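Local coordinates for beta-phosphoglucomutase (Bacteroides vulgatus, PDB 3DV9), which probably interconverts beta-glucose 1-phosphate and glucose 6-phosphate, as a magnesium-dependent enzyme of the haloacid dehalogenase superfamily, at residues 208-213 with 228-233; 52-57 with 78-83; 65-70 with 164-169. One frame throughout, in Å; residues are numbered along the deposited sequence.

The three contacts lie at different depths of a two-domain enzyme, and their chemistry differs accordingly. Interaction 1 is partly buried and apolar, joining the end of strand 204-208 to the start of helix 230-244 in the sheet-bearing core domain. Interaction 2 lies at the surface of the helical cap, about 30 Å from it centre to centre, and relies on charged side chains meeting backbone groups and a ring edge. Interaction 3 is also a surface contact, though Lys165 is buried, and bridges cap and core beside the magnesium through waters and a C-H...O contact. Interactions 2 and 3 share helix 69-81: the loop leading into it reaches the magnesium, while its C-terminal turn meets loop 52-57.

Interaction 1: residues 208-213 with 228-233; sequences VNTGPL and HSMPDF
The flat peptide group joining Ser229 to Met230 receives a methyl on one face: Val208 CG1 stands almost straight above the carbonyl carbon, 3.3 Å from Ser229 C. The Phe233 ring, by contrast, is met obliquely by Val208 CG2, which lies 4.2 Å from Phe233 CB. Both methyls are placed by one torsion: CG1 lies opposite the backbone N (chi1 180°), which turns CG2 toward the helix. Met230, a selenomethionine, folds back through bends at chi2 and chi3 and crosses the valine at about a right angle, with its SE 3.8 Å from Val208 CG1. Replacing Val208 with an alanine removes both branches and would probably open a gap beside Ser229 C and take away the methyls that Met230 SE and Phe233 CB lean on. Thr210 adds its methyl CG2, 4.2 Å from Met230 CG, while its hydroxyl is engaged by Gly32 O. Asn209 OD1 accepts from Gly211 N, an Asx turn, and its ND2 binds Leu213 O and Asp215. Ser229 is the N-cap of helix 230-244, its OG accepting from Asp232 N. All this lies at the C-terminal end of strand 204-208 in the Rossmann-like parallel sheet of the HAD core, near the active site.

Interaction 2: residues 52-57 with 78-83; sequences FGFGLS and RRERGH
Gly55 N donates to Glu80 OE2 over 2.8 Å, with an N-H...O angle of 152°, reaching the carboxylate on its syn side but 24° out of its plane. Glu80 extends beyond CG to present this oxygen, and its CG lies opposite the carbonyl carbon, which aims the chain at loop 52-57. The second oxygen, OE1, sits near the plane of the Phe54 ring at its edge, 3.5 Å from Phe54 CD1, so the carboxylate bonds the backbone N-H through OE2 while OE1 lies against the ring edge. At the carbonyl of the same glycine, Arg79 NH2 makes a weak bond to Gly55 O at 3.1 Å; the stronger tie of this arginine is a salt bridge from NH1 to Glu60.

The loop that receives these groups begins with a Schellman motif ending helix 38-51: Gly53, with positive phi, is its C-prime residue, and Phe54 N turns back to Met49 O. Helices 38-51 and 69-81 belong to the helical cap characteristic of beta-phosphoglucomutase-like HAD enzymes, and loop 52-57 runs beside the C-terminal turn of the latter.

Phe54 meets Arg81 edge first. Ring and guanidinium planes stand 89° apart, and Phe54 CZ lies over the centre of one guanidinium face, 3.5 Å from Arg81 CZ. His83 CE1 occupies the opposite face, so the guanidinium lies between the two, while NH1 pairs with Glu89 and NH2 with Ser77. The rest of the Phe54 ring packs on Val76 and Ile93.

Interaction 3: residues 65-70 with 164-169; sequences EGRTGA and GKPNPE. With MG (magnesium ion), chain B; PO4 (phosphate ion), chain C.
Lys165 runs nearly straight from CG to NZ, with CG set opposite its carbonyl carbon (chi1 -63°), and this carries it past Gly66 toward the phosphate; Lys165 CB lies 3.6 Å from Gly66 O. Glu65 is likewise extended, its CG opposite the backbone N (chi1 180°), and delivers OE2 to the magnesium at 2.1 Å. Asp29, Asp31 and Asn190 supply further ligands. A phosphate ion, probably from the crystallisation liquor, takes a hydrogen bond from Lys165 NZ to its O3 at 3.0 Å. Its O2 nearly coincides with a metal-bound water, so the two are presumably alternatives.

One water joins Gly66 O to Lys165 N, and a second accepts from Thr68 N and donates to Lys165 O at 2.7 Å. Lys165 O also draws Arg67 CA into a C-H...O contact of 3.4 Å, with 161° at the hydrogen. Thr68 CG2 rests 3.8 Å from Gly164 N, where any beta carbon on Gly164 would clash. Arg67 NH1 lies obliquely 3.9 Å from CD of Pro166, which follows a cis peptide bond, while Arg67 NE bonds to His64 ND1.

NZ is also gripped by Asp29, Glu189 and Val130 O, which hold it between acidic groups and phosphate, consistent with the lysine of the HAD active site. Here the polar links between the two backbones run through water, consistent with a cap able to swing away from a site organised for a phosphoryl group.

Interaction 1: residues 208-213 with 228-233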
loop_
_atom_site.group_PDB
_atom_site.type_symbol
_atom_site.label_atom_id
_atom_site.label_comp_id
_atom_site.label_asym_id
_atom_site.label_seq_id
_atom_site.Cartn_x
_atom_site.Cartn_y
_atom_site.Cartn_z
ATOM N N VAL A 208 -7.430 -4.450 -2.468
ATOM C CA VAL A 208 -8.523 -4.523 -1.485
ATOM C C VAL A 208 -9.072 -3.113 -1.430
ATOM O O VAL A 208 -8.374 -2.160 -1.003
ATOM C CB VAL A 208 -7.995 -4.960 -0.067
ATOM C CG1 VAL A 208 -9.158 -5.019 0.949
ATOM C CG2 VAL A 208 -7.188 -6.296 -0.099
ATOM N N ASN A 209 -10.305 -2.955 -1.898
ATOM C CA ASN A 209 -10.877 -1.612 -2.041
ATOM C C ASN A 209 -11.484 -1.141 -0.720
ATOM O O ASN A 209 -12.623 -1.460 -0.425
ATOM C CB ASN A 209 -11.898 -1.525 -3.192
ATOM C CG ASN A 209 -12.222 -0.095 -3.533
ATOM O OD1 ASN A 209 -11.820 0.810 -2.795
ATOM N ND2 ASN A 209 -12.925 0.130 -4.638
ATOM N N THR A 210 -10.746 -0.329 0.045
ATOM C CA THR A 210 -11.232 0.054 1.356
ATOM C C THR A 210 -11.622 1.508 1.360
ATOM O O THR A 210 -11.897 2.083 2.423
ATOM C CB THR A 210 -10.119 -0.140 2.415
ATOM O OG1 THR A 210 -9.015 0.717 2.080
ATOM C CG2 THR A 210 -9.656 -1.610 2.468
ATOM N N GLY A 211 -11.613 2.143 0.180
ATOM C CA GLY A 211 -11.869 3.591 0.130
ATOM C C GLY A 211 -13.060 3.971 -0.727
ATOM O O GLY A 211 -13.918 3.139 -1.004
ATOM N N PRO A 212 -13.107 5.236 -1.161
ATOM C CA PRO A 212 -14.235 5.836 -1.906
ATOM C C PRO A 212 -14.194 5.667 -3.437
ATOM O O PRO A 212 -15.146 6.086 -4.153
ATOM C CB PRO A 212 -14.108 7.311 -1.563
ATOM C CG PRO A 212 -12.631 7.529 -1.364
ATOM C CD PRO A 212 -12.053 6.226 -0.858
ATOM N N LEU A 213 -13.080 5.120 -3.940
ATOM C CA LEU A 213 -12.858 4.986 -5.387
ATOM C C LEU A 213 -13.555 3.762 -5.969
ATOM O O LEU A 213 -13.844 2.796 -5.261
ATOM C CB LEU A 213 -11.348 4.934 -5.719
ATOM C CG LEU A 213 -10.512 6.105 -5.132
ATOM C CD1 LEU A 213 -9.019 5.956 -5.536
ATOM C CD2 LEU A 213 -11.058 7.461 -5.531
ATOM N N HIS A 228 -13.284 -6.866 -1.769
ATOM C CA HIS A 228 -14.110 -5.684 -1.522
ATOM C C HIS A 228 -13.833 -5.018 -0.164
ATOM O O HIS A 228 -14.349 -3.938 0.111
ATOM C CB HIS A 228 -15.576 -6.094 -1.692
ATOM C CG HIS A 228 -15.879 -6.527 -3.101
ATOM N ND1 HIS A 228 -15.764 -5.680 -4.182
ATOM C CD2 HIS A 228 -16.186 -7.744 -3.612
ATOM C CE1 HIS A 228 -16.056 -6.338 -5.292
ATOM N NE2 HIS A 228 -16.320 -7.593 -4.975
ATOM N N SER A 229 -13.076 -5.702 0.705
ATOM C CA SER A 229 -12.811 -5.206 2.065
ATOM C C SER A 229 -11.721 -6.078 2.691
ATOM O O SER A 229 -11.491 -7.218 2.241
ATOM C CB SER A 229 -14.076 -5.327 2.954
ATOM O OG SER A 229 -14.398 -6.691 3.209
HETATM N N MSE A 230 -11.156 -5.613 3.792
HETATM C CA MSE A 230 -10.159 -6.447 4.485
HETATM C C MSE A 230 -10.834 -7.681 5.127
HETATM O O MSE A 230 -10.261 -8.760 5.146
HETATM C CB MSE A 230 -9.314 -5.638 5.475
HETATM C CG MSE A 230 -8.225 -4.810 4.842
HETATM SE SE MSE A 230 -6.925 -5.854 3.861
HETATM C CE MSE A 230 -5.840 -6.526 5.288
ATOM N N PRO A 231 -12.054 -7.528 5.694
ATOM C CA PRO A 231 -12.694 -8.795 6.102
ATOM C C PRO A 231 -12.889 -9.834 4.971
ATOM O O PRO A 231 -12.738 -11.041 5.205
ATOM C CB PRO A 231 -14.058 -8.309 6.640
ATOM C CG PRO A 231 -13.721 -6.903 7.227
ATOM C CD PRO A 231 -12.813 -6.333 6.152
ATOM N N ASP A 232 -13.189 -9.366 3.762
ATOM C CA ASP A 232 -13.336 -10.208 2.558
ATOM C C ASP A 232 -12.007 -10.935 2.294
ATOM O O ASP A 232 -11.955 -12.161 2.100
ATOM C CB ASP A 232 -13.794 -9.318 1.362
ATOM C CG ASP A 232 -14.274 -10.117 0.127
ATOM O OD1 ASP A 232 -14.710 -11.276 0.313
ATOM O OD2 ASP A 232 -14.256 -9.583 -1.044
ATOM N N PHE A 233 -10.928 -10.159 2.311
ATOM C CA PHE A 233 -9.580 -10.712 2.091
ATOM C C PHE A 233 -9.259 -11.785 3.165
ATOM O O PHE A 233 -8.882 -12.915 2.847
ATOM C CB PHE A 233 -8.550 -9.585 2.079
ATOM C CG PHE A 233 -7.147 -10.072 1.993
ATOM C CD1 PHE A 233 -6.741 -10.867 0.931
ATOM C CD2 PHE A 233 -6.260 -9.816 3.039
ATOM C CE1 PHE A 233 -5.410 -11.352 0.849
ATOM C CE2 PHE A 233 -4.924 -10.281 2.982
ATOM C CZ PHE A 233 -4.509 -11.081 1.894
#

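Interaction 2: residues 52-57 with 78-83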
loop_
_atom_site.group_PDB
_atom_site.type_symbol
_atom_site.label_atom_id
_atom_site.label_comp_id
_atom_site.label_asym_id
_atom_site.label_seq_id
_atom_site.Cartn_x
_atom_site.Cartn_y
_atom_site.Cartn_z
ATOM N N PHE A 52 -1.833 26.641 2.234
ATOM C CA PHE A 52 -0.698 27.091 1.408
ATOM C C PHE A 52 -1.137 27.630 0.023
ATOM O O PHE A 52 -0.326 27.937 -0.828
ATOM C CB PHE A 52 0.322 25.966 1.278
ATOM C CG PHE A 52 1.185 25.797 2.489
ATOM C CD1 PHE A 52 2.475 26.344 2.522
ATOM C CD2 PHE A 52 0.724 25.084 3.606
ATOM C CE1 PHE A 52 3.284 26.198 3.629
ATOM C CE2 PHE A 52 1.544 24.927 4.753
ATOM C CZ PHE A 52 2.821 25.470 4.757
ATOM N N GLY A 53 -2.435 27.773 -0.181
ATOM C CA GLY A 53 -2.962 28.385 -1.407
ATOM C C GLY A 53 -3.143 27.435 -2.584
ATOM O O GLY A 53 -3.318 27.880 -3.708
ATOM N N PHE A 54 -3.123 26.123 -2.313
ATOM C CA PHE A 54 -3.259 25.096 -3.334
ATOM C C PHE A 54 -4.588 24.329 -3.232
ATOM O O PHE A 54 -5.093 24.084 -2.135
ATOM C CB PHE A 54 -2.138 24.051 -3.197
ATOM C CG PHE A 54 -0.743 24.568 -3.481
ATOM C CD1 PHE A 54 -0.389 25.053 -4.748
ATOM C CD2 PHE A 54 0.240 24.529 -2.478
ATOM C CE1 PHE A 54 0.916 25.512 -5.024
ATOM C CE2 PHE A 54 1.579 24.995 -2.745
ATOM C CZ PHE A 54 1.903 25.483 -4.020
ATOM N N GLY A 55 -5.112 23.897 -4.371
ATOM C CA GLY A 55 -6.359 23.157 -4.390
ATOM C C GLY A 55 -6.125 21.673 -4.581
ATOM O O GLY A 55 -5.944 21.212 -5.702
ATOM N N LEU A 56 -6.160 20.929 -3.484
ATOM C CA LEU A 56 -6.138 19.460 -3.540
ATOM C C LEU A 56 -7.369 18.939 -2.798
ATOM O O LEU A 56 -7.484 19.092 -1.580
ATOM C CB LEU A 56 -4.837 18.916 -2.920
ATOM C CG LEU A 56 -4.603 17.392 -2.909
ATOM C CD1 LEU A 56 -4.293 16.806 -4.312
ATOM C CD2 LEU A 56 -3.473 17.001 -1.923
ATOM N N SER A 57 -8.316 18.372 -3.539
ATOM C CA SER A 57 -9.540 17.837 -2.915
ATOM C C SER A 57 -9.215 16.527 -2.199
ATOM O O SER A 57 -8.215 15.861 -2.520
ATOM C CB SER A 57 -10.641 17.591 -3.950
ATOM O OG SER A 57 -10.364 16.405 -4.686
ATOM N N ARG A 78 2.709 22.571 -10.285
ATOM C CA ARG A 78 2.950 22.710 -11.717
ATOM C C ARG A 78 1.689 23.158 -12.424
ATOM O O ARG A 78 1.727 24.051 -13.260
ATOM C CB ARG A 78 3.456 21.415 -12.336
ATOM C CG ARG A 78 4.932 21.164 -12.124
ATOM C CD ARG A 78 5.456 20.046 -13.044
ATOM N NE ARG A 78 4.833 18.743 -12.787
ATOM C CZ ARG A 78 5.215 17.896 -11.833
ATOM N NH1 ARG A 78 6.224 18.204 -11.024
ATOM N NH2 ARG A 78 4.585 16.737 -11.685
ATOM N N ARG A 79 0.567 22.552 -12.070
ATOM C CA ARG A 79 -0.669 22.864 -12.758
ATOM C C ARG A 79 -1.272 24.218 -12.385
ATOM O O ARG A 79 -1.909 24.850 -13.225
ATOM C CB ARG A 79 -1.687 21.737 -12.599
ATOM C CG ARG A 79 -2.560 21.823 -11.390
ATOM C CD ARG A 79 -3.369 20.574 -11.275
ATOM N NE ARG A 79 -4.151 20.570 -10.044
ATOM C CZ ARG A 79 -4.544 19.474 -9.416
ATOM N NH1 ARG A 79 -4.200 18.286 -9.891
ATOM N NH2 ARG A 79 -5.252 19.579 -8.297
ATOM N N GLU A 80 -1.057 24.666 -11.147
ATOM C CA GLU A 80 -1.621 25.936 -10.671
ATOM C C GLU A 80 -0.702 27.120 -10.947
ATOM O O GLU A 80 -1.180 28.238 -11.161
ATOM C CB GLU A 80 -1.945 25.870 -9.182
ATOM C CG GLU A 80 -3.109 24.958 -8.839
ATOM C CD GLU A 80 -3.651 25.171 -7.436
ATOM O OE1 GLU A 80 -3.141 26.066 -6.706
ATOM O OE2 GLU A 80 -4.624 24.474 -7.081
ATOM N N ARG A 81 0.608 26.856 -10.964
ATOM C CA ARG A 81 1.649 27.890 -11.002
ATOM C C ARG A 81 2.623 27.708 -12.165
ATOM O O ARG A 81 3.418 28.599 -12.449
ATOM C CB ARG A 81 2.448 27.879 -9.692
ATOM C CG ARG A 81 1.613 28.090 -8.440
ATOM C CD ARG A 81 2.491 28.397 -7.224
ATOM N NE ARG A 81 3.393 27.290 -6.875
ATOM C CZ ARG A 81 4.280 27.331 -5.881
ATOM N NH1 ARG A 81 4.398 28.423 -5.132
ATOM N NH2 ARG A 81 5.064 26.295 -5.652
ATOM N N GLY A 82 2.585 26.531 -12.797
ATOM C CA GLY A 82 3.440 26.227 -13.952
ATOM C C GLY A 82 4.891 25.897 -13.637
ATOM O O GLY A 82 5.730 25.864 -14.543
ATOM N N HIS A 83 5.186 25.679 -12.353
ATOM C CA HIS A 83 6.520 25.289 -11.892
ATOM C C HIS A 83 6.429 24.413 -10.645
ATOM O O HIS A 83 5.429 24.449 -9.918
ATOM C CB HIS A 83 7.427 26.517 -11.622
ATOM C CG HIS A 83 6.910 27.453 -10.569
ATOM N ND1 HIS A 83 7.001 27.187 -9.219
ATOM C CD2 HIS A 83 6.333 28.679 -10.667
ATOM C CE1 HIS A 83 6.474 28.186 -8.533
ATOM N NE2 HIS A 83 6.060 29.104 -9.388
#

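Interaction 3: residues 65-70 with 164-169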
loop_
_atom_site.group_PDB
_atom_site.type_symbol
_atom_site.label_atom_id
_atom_site.label_comp_id
_atom_site.label_asym_id
_atom_site.label_seq_id
_atom_site.Cartn_x
_atom_site.Cartn_y
_atom_site.Cartn_z
ATOM N N GLU A 65 -2.822 8.634 -3.172
ATOM C CA GLU A 65 -2.441 7.750 -2.065
ATOM C C GLU A 65 -1.187 6.933 -2.409
ATOM O O GLU A 65 -1.137 6.263 -3.428
ATOM C CB GLU A 65 -3.594 6.805 -1.698
ATOM C CG GLU A 65 -3.225 5.876 -0.554
ATOM C CD GLU A 65 -4.415 5.070 -0.048
ATOM O OE1 GLU A 65 -5.585 5.396 -0.374
ATOM O OE2 GLU A 65 -4.137 4.108 0.656
ATOM N N GLY A 66 -0.170 6.989 -1.539
ATOM C CA GLY A 66 1.100 6.328 -1.781
ATOM C C GLY A 66 2.219 7.167 -2.361
ATOM O O GLY A 66 3.395 6.801 -2.266
ATOM N N ARG A 67 1.868 8.272 -3.001
ATOM C CA ARG A 67 2.839 9.118 -3.704
ATOM C C ARG A 67 3.648 9.890 -2.645
ATOM O O ARG A 67 3.095 10.269 -1.610
ATOM C CB ARG A 67 2.036 10.091 -4.571
ATOM C CG ARG A 67 2.768 10.698 -5.719
ATOM C CD ARG A 67 1.852 11.639 -6.472
ATOM N NE ARG A 67 1.187 11.035 -7.634
ATOM C CZ ARG A 67 1.823 10.494 -8.672
ATOM N NH1 ARG A 67 3.147 10.432 -8.694
ATOM N NH2 ARG A 67 1.137 9.991 -9.682
ATOM N N THR A 68 4.927 10.164 -2.893
ATOM C CA THR A 68 5.662 11.026 -1.966
ATOM C C THR A 68 4.991 12.397 -1.874
ATOM O O THR A 68 4.448 12.913 -2.871
ATOM C CB THR A 68 7.140 11.230 -2.375
ATOM O OG1 THR A 68 7.213 12.162 -3.469
ATOM C CG2 THR A 68 7.778 9.904 -2.753
ATOM N N GLY A 69 5.041 12.985 -0.679
ATOM C CA GLY A 69 4.537 14.335 -0.441
ATOM C C GLY A 69 5.040 15.316 -1.479
ATOM O O GLY A 69 4.247 16.098 -2.006
ATOM N N ALA A 70 6.350 15.259 -1.799
ATOM C CA ALA A 70 6.949 16.203 -2.761
ATOM C C ALA A 70 6.328 16.080 -4.154
ATOM O O ALA A 70 6.048 17.085 -4.821
ATOM C CB ALA A 70 8.517 16.032 -2.830
ATOM N N GLY A 164 8.981 6.763 -4.433
ATOM C CA GLY A 164 7.778 6.092 -3.921
ATOM C C GLY A 164 6.794 5.600 -4.978
ATOM O O GLY A 164 7.011 5.730 -6.172
ATOM N N LYS A 165 5.706 4.988 -4.525
ATOM C CA LYS A 165 4.637 4.586 -5.427
ATOM C C LYS A 165 4.291 5.782 -6.335
ATOM O O LYS A 165 4.275 6.914 -5.849
ATOM C CB LYS A 165 3.463 4.078 -4.577
ATOM C CG LYS A 165 3.842 2.814 -3.749
ATOM C CD LYS A 165 2.920 2.693 -2.479
ATOM C CE LYS A 165 3.514 1.690 -1.489
ATOM N NZ LYS A 165 2.562 1.294 -0.392
ATOM N N PRO A 166 4.042 5.544 -7.656
ATOM C CA PRO A 166 3.869 4.242 -8.280
ATOM C C PRO A 166 5.184 3.599 -8.778
ATOM O O PRO A 166 5.143 2.598 -9.447
ATOM C CB PRO A 166 2.976 4.571 -9.482
ATOM C CG PRO A 166 3.467 5.930 -9.915
ATOM C CD PRO A 166 3.848 6.644 -8.635
ATOM N N ASN A 167 6.329 4.181 -8.430
ATOM C CA ASN A 167 7.608 3.524 -8.749
ATOM C C ASN A 167 7.618 2.167 -8.003
ATOM O O ASN A 167 7.124 2.114 -6.844
ATOM C CB ASN A 167 8.771 4.400 -8.293
ATOM C CG ASN A 167 10.128 3.949 -8.867
ATOM O OD1 ASN A 167 10.588 2.829 -8.595
ATOM N ND2 ASN A 167 10.805 4.855 -9.619
ATOM N N PRO A 168 8.096 1.080 -8.657
ATOM C CA PRO A 168 8.153 -0.227 -7.977
ATOM C C PRO A 168 9.179 -0.285 -6.840
ATOM O O PRO A 168 9.151 -1.248 -6.104
ATOM C CB PRO A 168 8.578 -1.196 -9.089
ATOM C CG PRO A 168 9.250 -0.372 -10.073
ATOM C CD PRO A 168 8.509 0.949 -10.071
ATOM N N GLU A 169 10.038 0.744 -6.699
ATOM C CA GLU A 169 11.127 0.760 -5.687
ATOM C C GLU A 169 10.767 0.250 -4.280
ATOM O O GLU A 169 11.472 -0.593 -3.765
ATOM C CB GLU A 169 11.864 2.125 -5.634
ATOM C CG GLU A 169 13.110 2.155 -4.722
ATOM C CD GLU A 169 14.238 1.262 -5.235
ATOM O OE1 GLU A 169 14.146 0.752 -6.378
ATOM O OE2 GLU A 169 15.203 1.046 -4.477
HETATM MG MG MG B . -2.713 2.627 0.971
HETATM P P PO4 C . 0.329 4.006 1.969
HETATM O O1 PO4 C . 0.728 3.095 3.113
HETATM O O2 PO4 C . -1.099 3.768 1.560
HETATM O O3 PO4 C . 1.249 3.790 0.764
HETATM O O4 PO4 C . 0.480 5.474 2.344
HETATM O O HOH W 1 5.649 4.596 -1.557
HETATM O O HOH W 2 5.904 9.045 -5.480
HETATM O O HOH W 3 -1.599 2.481 -1.148
HETATM O O HOH W 4 -1.013 3.867 1.016
#